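Local coordinates for Non-structural polyprotein (Sindbis virus, PDB 4GUA) that carries the nsP2 cysteine protease, which processes the viral non-structural polyprotein, still joined to the macro and zinc-binding domains of nsP3, at residues T336-G341 and N442-A447; R290-R295 and R476-V481. One frame throughout, in Å; residues are numbered along the deposited sequence.

Interaction 1 of 2, residues T336-G341 and N442-A447; sequences TRDGVG and NIKSVA
The guanidinium of Arg337 stacks on the side-chain amide of Asn442, their planes 24° apart. Asn442 OD1 sits 3.4 Å above the Arg337 guanidinium plane, displaced toward its rim. Asn442 OD1 is also 3.4 Å from Arg337 NH1, but the angle is poor for a hydrogen bond, so the overlap is a stack. With CG anti to the carbonyl carbon (chi1 -78°) and the chain extended as far as NE, Arg337 crosses the Asn442 side chain at an oblique angle, its guanidinium lying over the amide; Arg337 CG comes 3.6 Å from Asn442 ND2. Its other neighbours include Cys327, Val328 and Ser331 on helix 323-333. Next along the chain, Asp338 meets Lys444 from the opposite direction, and a salt bridge joins Asp338 OD2 to Lys444 NZ (2.6 Å). All five touching residues are at least partly exposed, which marks this as a surface contact. Asn442, at positive phi (50°), is the C-prime residue of a Schellman motif in which Ile443 N reaches Val438 O and Asn442 N reaches Asn439 O. Arg337 thus stacks on a classic helix C-terminal cap, at the turn from helix 420-440 into strand 445-448 of the macro domain's mixed sheet.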
ATOM      1  N   THR A 336       1.695 -18.221  -8.880  1.00 89.61           N
ATOM      2  CA  THR A 336       2.601 -17.739  -9.918  1.00 79.88           C
ATOM      3  C   THR A 336       4.032 -17.510  -9.435  1.00 80.39           C
ATOM      4  O   THR A 336       4.965 -17.506 -10.237  1.00 78.33           O
ATOM      5  CB  THR A 336       2.064 -16.402 -10.501  1.00 86.51           C
ATOM      6  OG1 THR A 336       1.022 -16.677 -11.445  1.00 89.52           O
ATOM      7  CG2 THR A 336       3.168 -15.594 -11.190  1.00 85.34           C
ATOM      8  N   ARG A 337       4.214 -17.345  -8.130  1.00 86.60           N
ATOM      9  CA  ARG A 337       5.532 -17.026  -7.593  1.00 92.63           C
ATOM     10  C   ARG A 337       5.971 -17.903  -6.445  1.00 93.84           C
ATOM     11  O   ARG A 337       5.255 -18.815  -6.040  1.00 99.26           O
ATOM     12  CB  ARG A 337       5.562 -15.584  -7.109  1.00 96.56           C
ATOM     13  CG  ARG A 337       5.693 -14.566  -8.181  1.00 92.98           C
ATOM     14  CD  ARG A 337       5.815 -13.241  -7.517  1.00 90.10           C
ATOM     15  NE  ARG A 337       5.854 -12.159  -8.477  1.00 89.87           N
ATOM     16  CZ  ARG A 337       6.725 -11.161  -8.432  1.00 92.18           C
ATOM     17  NH1 ARG A 337       7.641 -11.092  -7.469  1.00 90.21           N
ATOM     18  NH2 ARG A 337       6.671 -10.225  -9.361  1.00 97.99           N
ATOM     19  N   ASP A 338       7.134 -17.578  -5.881  1.00 90.18           N
ATOM     20  CA  ASP A 338       7.759 -18.503  -4.959  1.00 91.21           C
ATOM     21  C   ASP A 338       6.982 -18.361  -3.631  1.00 85.02           C
ATOM     22  O   ASP A 338       6.250 -19.281  -3.273  1.00 76.18           O
ATOM     23  CB  ASP A 338       9.287 -18.284  -4.843  1.00 88.53           C
ATOM     24  CG  ASP A 338       9.890 -17.547  -6.056  1.00 72.71           C
ATOM     25  OD1 ASP A 338       9.294 -17.577  -7.149  1.00 67.60           O
ATOM     26  OD2 ASP A 338      10.973 -16.940  -5.910  1.00 65.03           O
ATOM     27  N   GLY A 339       7.080 -17.241  -2.909  1.00 90.26           N
ATOM     28  CA  GLY A 339       8.213 -16.331  -2.939  1.00 93.52           C
ATOM     29  C   GLY A 339       9.083 -16.778  -1.774  1.00 94.18           C
ATOM     30  O   GLY A 339       8.670 -17.693  -1.065  1.00 90.86           O
ATOM     31  N   VAL A 340      10.251 -16.172  -1.551  1.00 98.11           N
ATOM     32  CA  VAL A 340      11.101 -16.561  -0.405  1.00106.44           C
ATOM     33  C   VAL A 340      12.101 -15.431  -0.118  1.00115.77           C
ATOM     34  O   VAL A 340      12.335 -14.558  -0.960  1.00100.38           O
ATOM     35  CB  VAL A 340      11.829 -17.957  -0.577  1.00 94.83           C
ATOM     36  CG1 VAL A 340      12.073 -18.648   0.787  1.00 85.84           C
ATOM     37  CG2 VAL A 340      10.989 -18.921  -1.378  1.00 99.86           C
ATOM     38  N   GLY A 341      12.685 -15.480   1.078  1.00142.76           N
ATOM     39  CA  GLY A 341      13.341 -14.350   1.723  1.00153.94           C
ATOM     40  C   GLY A 341      14.827 -14.122   1.486  1.00156.11           C
ATOM     41  O   GLY A 341      15.502 -13.596   2.375  1.00162.94           O
ATOM     42  N   ASN A 442       8.011 -11.279 -12.951  1.00 61.92           N
ATOM     43  CA  ASN A 442       8.857 -11.966 -11.977  1.00 59.74           C
ATOM     44  C   ASN A 442      10.280 -12.170 -12.475  1.00 59.71           C
ATOM     45  O   ASN A 442      10.831 -13.266 -12.396  1.00 64.51           O
ATOM     46  CB  ASN A 442       8.262 -13.312 -11.584  1.00 61.58           C
ATOM     47  CG  ASN A 442       8.878 -13.859 -10.313  1.00 64.36           C
ATOM     48  OD1 ASN A 442       9.490 -13.118  -9.544  1.00 66.23           O
ATOM     49  ND2 ASN A 442       8.735 -15.160 -10.093  1.00 67.37           N
ATOM     50  N   ILE A 443      10.862 -11.099 -12.994  1.00 58.93           N
ATOM     51  CA  ILE A 443      12.229 -11.110 -13.471  1.00 60.85           C
ATOM     52  C   ILE A 443      13.192 -11.134 -12.286  1.00 64.42           C
ATOM     53  O   ILE A 443      13.125 -10.284 -11.395  1.00 63.37           O
ATOM     54  CB  ILE A 443      12.483  -9.884 -14.351  1.00 61.62           C
ATOM     55  CG1 ILE A 443      11.531  -9.930 -15.551  1.00 58.57           C
ATOM     56  CG2 ILE A 443      13.946  -9.824 -14.782  1.00 63.09           C
ATOM     57  CD1 ILE A 443      11.712  -8.805 -16.523  1.00 58.25           C
ATOM     58  N   LYS A 444      14.073 -12.129 -12.279  1.00 64.77           N
ATOM     59  CA  LYS A 444      14.952 -12.383 -11.143  1.00 67.94           C
ATOM     60  C   LYS A 444      16.202 -11.487 -11.120  1.00 64.39           C
ATOM     61  O   LYS A 444      16.711 -11.133 -10.054  1.00 62.38           O
ATOM     62  CB  LYS A 444      15.362 -13.856 -11.127  1.00 71.99           C
ATOM     63  CG  LYS A 444      14.200 -14.839 -11.047  1.00 73.08           C
ATOM     64  CD  LYS A 444      13.726 -15.009  -9.613  1.00 79.97           C
ATOM     65  CE  LYS A 444      12.905 -16.283  -9.434  1.00 83.32           C
ATOM     66  NZ  LYS A 444      12.193 -16.324  -8.118  1.00 85.84           N
ATOM     67  N   SER A 445      16.709 -11.139 -12.297  1.00 58.34           N
ATOM     68  CA  SER A 445      17.880 -10.280 -12.394  1.00 57.40           C
ATOM     69  C   SER A 445      17.718  -9.337 -13.573  1.00 62.73           C
ATOM     70  O   SER A 445      17.148  -9.708 -14.606  1.00 62.94           O
ATOM     71  CB  SER A 445      19.146 -11.111 -12.598  1.00 55.08           C
ATOM     72  OG  SER A 445      18.992 -12.017 -13.681  1.00 52.41           O
ATOM     73  N   VAL A 446      18.240  -8.125 -13.443  1.00 59.09           N
ATOM     74  CA  VAL A 446      18.112  -7.172 -14.527  1.00 61.34           C
ATOM     75  C   VAL A 446      19.395  -6.370 -14.698  1.00 65.71           C
ATOM     76  O   VAL A 446      19.972  -5.895 -13.723  1.00 70.40           O
ATOM     77  CB  VAL A 446      16.900  -6.239 -14.297  1.00 55.86           C
ATOM     78  CG1 VAL A 446      16.961  -5.621 -12.920  1.00 55.85           C
ATOM     79  CG2 VAL A 446      16.841  -5.165 -15.367  1.00 60.26           C
ATOM     80  N   ALA A 447      19.858  -6.263 -15.941  1.00 66.01           N
ATOM     81  CA  ALA A 447      20.981  -5.394 -16.268  1.00 68.65           C
ATOM     82  C   ALA A 447      20.412  -4.082 -16.740  1.00 70.54           C
ATOM     83  O   ALA A 447      19.549  -4.062 -17.616  1.00 69.70           O
ATOM     84  CB  ALA A 447      21.838  -6.007 -17.356  1.00 70.61           C
TER

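Interaction 2 of 2, residues R290-R295 and R476-V481; sequences RVSAAR and RTDADV
Arg290 begins the contact by sending its extended side chain to the backbone of Thr477. Its CG is anti to the carbonyl carbon (chi1 -72°), and Arg290 NH1 stops 2.9 Å from Thr477 O, which lies at the guanidinium edge and near its plane. A long, weak ion pair also links NH2 to Asp475. At Val291 the direction of reach reverses: Arg476, its chain bent at chi2, brings NH1 back to the strand. Arg476 NH1 lies 3.8 Å from Val291 N, which is at the edge of the Arg476 guanidinium, and 3.9 Å from Val291 CG1. Ser292 then makes a hydrogen bond to Asp478. Ser292 OG, anti to the backbone N (chi1 -167°), donates to Asp478 OD1 (2.9 Å), on the syn side and 25° out of the carboxylate plane. Both residues also touch His324 of helix 323-333. Strand 288-294 is outermost in its sheet and pairs with strand 305-312; this edge strand meets the loop leading from helix 463-474 into strand 480-484, through side chains and backbone atoms alike. The first sheet's order, 3-2-1-4-5-7-6, is that of the Rossmann-like methyltransferase fold; strand 480-484 belongs to the macro domain.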
ATOM      1  N   ARG A 290      13.202  -1.714   2.367  1.00 54.71           N
ATOM      2  CA  ARG A 290      12.483  -2.647   1.505  1.00 55.00           C
ATOM      3  C   ARG A 290      11.439  -3.420   2.292  1.00 57.81           C
ATOM      4  O   ARG A 290      11.564  -3.603   3.506  1.00 60.71           O
ATOM      5  CB  ARG A 290      13.426  -3.686   0.908  1.00 53.48           C
ATOM      6  CG  ARG A 290      14.376  -3.221  -0.163  1.00 56.81           C
ATOM      7  CD  ARG A 290      15.137  -4.439  -0.647  1.00 62.95           C
ATOM      8  NE  ARG A 290      16.142  -4.147  -1.658  1.00 68.38           N
ATOM      9  CZ  ARG A 290      15.935  -4.198  -2.966  1.00 78.59           C
ATOM     10  NH1 ARG A 290      14.739  -4.514  -3.452  1.00 82.72           N
ATOM     11  NH2 ARG A 290      16.935  -3.923  -3.792  1.00 83.69           N
ATOM     12  N   VAL A 291      10.409  -3.880   1.598  1.00 52.64           N
ATOM     13  CA  VAL A 291       9.512  -4.868   2.167  1.00 56.27           C
ATOM     14  C   VAL A 291       9.015  -5.797   1.064  1.00 59.52           C
ATOM     15  O   VAL A 291       8.634  -5.348  -0.019  1.00 58.27           O
ATOM     16  CB  VAL A 291       8.331  -4.217   2.932  1.00 57.02           C
ATOM     17  CG1 VAL A 291       7.651  -3.165   2.087  1.00 59.68           C
ATOM     18  CG2 VAL A 291       7.334  -5.277   3.377  1.00 56.64           C
ATOM     19  N   SER A 292       9.031  -7.093   1.361  1.00 62.39           N
ATOM     20  CA  SER A 292       8.600  -8.132   0.439  1.00 65.75           C
ATOM     21  C   SER A 292       7.765  -9.131   1.225  1.00 65.11           C
ATOM     22  O   SER A 292       7.343  -8.840   2.343  1.00 64.06           O
ATOM     23  CB  SER A 292       9.797  -8.830  -0.199  1.00 73.12           C
ATOM     24  OG  SER A 292       9.388  -9.617  -1.311  1.00 79.25           O
ATOM     25  N   ALA A 293       7.473 -10.275   0.615  1.00 63.35           N
ATOM     26  CA  ALA A 293       6.672 -11.316   1.252  1.00 54.46           C
ATOM     27  C   ALA A 293       7.134 -12.696   0.819  1.00 52.60           C
ATOM     28  O   ALA A 293       7.829 -12.854  -0.189  1.00 54.04           O
ATOM     29  CB  ALA A 293       5.208 -11.135   0.907  1.00 56.02           C
ATOM     30  N   ALA A 294       6.755 -13.698   1.600  1.00 47.61           N
ATOM     31  CA  ALA A 294       7.134 -15.070   1.316  1.00 45.22           C
ATOM     32  C   ALA A 294       6.104 -16.012   1.915  1.00 55.16           C
ATOM     33  O   ALA A 294       5.498 -15.706   2.941  1.00 54.60           O
ATOM     34  CB  ALA A 294       8.501 -15.362   1.889  1.00 45.66           C
ATOM     35  N   ARG A 295       5.902 -17.154   1.269  1.00 65.49           N
ATOM     36  CA  ARG A 295       5.087 -18.208   1.847  1.00 58.60           C
ATOM     37  C   ARG A 295       5.931 -19.476   1.814  1.00 59.08           C
ATOM     38  O   ARG A 295       5.780 -20.311   0.934  1.00 56.93           O
ATOM     39  CB  ARG A 295       3.727 -18.350   1.129  1.00 52.96           C
ATOM     40  CG  ARG A 295       2.850 -19.464   1.705  1.00 58.50           C
ATOM     41  CD  ARG A 295       1.360 -19.343   1.387  1.00 55.65           C
ATOM     42  NE  ARG A 295       1.056 -19.310  -0.036  1.00 70.21           N
ATOM     43  CZ  ARG A 295       0.858 -20.385  -0.796  1.00 88.55           C
ATOM     44  NH1 ARG A 295       0.946 -21.606  -0.276  1.00 99.91           N
ATOM     45  NH2 ARG A 295       0.580 -20.245  -2.089  1.00 85.00           N
ATOM     46  N   ARG A 476      11.835  -1.345  -5.048  1.00 66.35           N
ATOM     47  CA  ARG A 476      10.444  -1.771  -5.073  1.00 59.30           C
ATOM     48  C   ARG A 476      10.265  -3.035  -5.918  1.00 63.38           C
ATOM     49  O   ARG A 476       9.166  -3.316  -6.386  1.00 63.46           O
ATOM     50  CB  ARG A 476       9.549  -0.635  -5.568  1.00 59.91           C
ATOM     51  CG  ARG A 476       9.087   0.332  -4.476  1.00 56.15           C
ATOM     52  CD  ARG A 476       9.284  -0.222  -3.081  1.00 62.49           C
ATOM     53  NE  ARG A 476       9.264   0.815  -2.052  1.00 67.08           N
ATOM     54  CZ  ARG A 476       9.386   0.568  -0.752  1.00 64.63           C
ATOM     55  NH1 ARG A 476       9.508  -0.676  -0.320  1.00 73.00           N
ATOM     56  NH2 ARG A 476       9.371   1.560   0.119  1.00 60.84           N
ATOM     57  N   THR A 477      11.368  -3.718  -6.221  1.00 66.64           N
ATOM     58  CA  THR A 477      11.299  -5.053  -6.816  1.00 65.46           C
ATOM     59  C   THR A 477      12.016  -6.100  -5.951  1.00 66.40           C
ATOM     60  O   THR A 477      12.642  -5.772  -4.945  1.00 70.60           O
ATOM     61  CB  THR A 477      11.959  -5.078  -8.210  1.00 67.11           C
ATOM     62  OG1 THR A 477      13.380  -4.937  -8.077  1.00 68.43           O
ATOM     63  CG2 THR A 477      11.414  -3.965  -9.089  1.00 66.47           C
ATOM     64  N   ASP A 478      11.907  -7.364  -6.350  1.00 68.08           N
ATOM     65  CA  ASP A 478      12.650  -8.458  -5.722  1.00 69.37           C
ATOM     66  C   ASP A 478      13.898  -8.850  -6.514  1.00 67.51           C
ATOM     67  O   ASP A 478      14.568  -9.818  -6.183  1.00 70.19           O
ATOM     68  CB  ASP A 478      11.750  -9.674  -5.542  1.00 75.48           C
ATOM     69  CG  ASP A 478      10.708  -9.466  -4.465  1.00 78.26           C
ATOM     70  OD1 ASP A 478      10.999  -8.737  -3.494  1.00 71.70           O
ATOM     71  OD2 ASP A 478       9.598 -10.028  -4.592  1.00 84.54           O
ATOM     72  N   ALA A 479      14.190  -8.108  -7.576  1.00 65.53           N
ATOM     73  CA  ALA A 479      15.243  -8.480  -8.513  1.00 62.06           C
ATOM     74  C   ALA A 479      16.639  -8.091  -8.036  1.00 67.53           C
ATOM     75  O   ALA A 479      16.815  -7.070  -7.379  1.00 75.46           O
ATOM     76  CB  ALA A 479      14.965  -7.840  -9.866  1.00 58.96           C
ATOM     77  N   ASP A 480      17.623  -8.925  -8.360  1.00 72.46           N
ATOM     78  CA  ASP A 480      19.028  -8.556  -8.232  1.00 70.15           C
ATOM     79  C   ASP A 480      19.358  -7.624  -9.384  1.00 72.33           C
ATOM     80  O   ASP A 480      19.073  -7.939 -10.536  1.00 75.04           O
ATOM     81  CB  ASP A 480      19.925  -9.796  -8.293  1.00 69.95           C
ATOM     82  CG  ASP A 480      19.920 -10.592  -6.999  1.00 76.41           C
ATOM     83  OD1 ASP A 480      19.824  -9.983  -5.911  1.00 83.68           O
ATOM     84  OD2 ASP A 480      20.004 -11.835  -7.069  1.00 77.58           O
ATOM     85  N   VAL A 481      19.979  -6.490  -9.084  1.00 74.45           N
ATOM     86  CA  VAL A 481      20.244  -5.485 -10.106  1.00 74.54           C
ATOM     87  C   VAL A 481      21.729  -5.328 -10.385  1.00 75.43           C
ATOM     88  O   VAL A 481      22.536  -5.193  -9.471  1.00 80.03           O
ATOM     89  CB  VAL A 481      19.661  -4.113  -9.710  1.00 73.31           C
ATOM     90  CG1 VAL A 481      20.008  -3.063 -10.752  1.00 70.11           C
ATOM     91  CG2 VAL A 481      18.156  -4.209  -9.541  1.00 74.62           C
TER

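In the fold
From the N terminus, the chain first passes strand 288-294, whose partner in interaction 2 comes 181 residues later. Strand 305-312 and helix 323-333 follow, then segment 336-341, which probably leads into the nsP2/nsP3 junction. Interaction 1 closes the smaller loop, its closest ends 101 residues apart, wholly nested inside that of interaction 2. Their macro-domain ends are neighbours: strands 445-448 and 480-484 run parallel in one sheet, with probable hydrogen bonds from Asp480 N to Lys444 O (2.9 Å) and Val446 N to Asp480 O (3.0 Å). With centres 8 Å apart, the contacts together join one edge of the methyltransferase-like domain and its following loop to the macro domain.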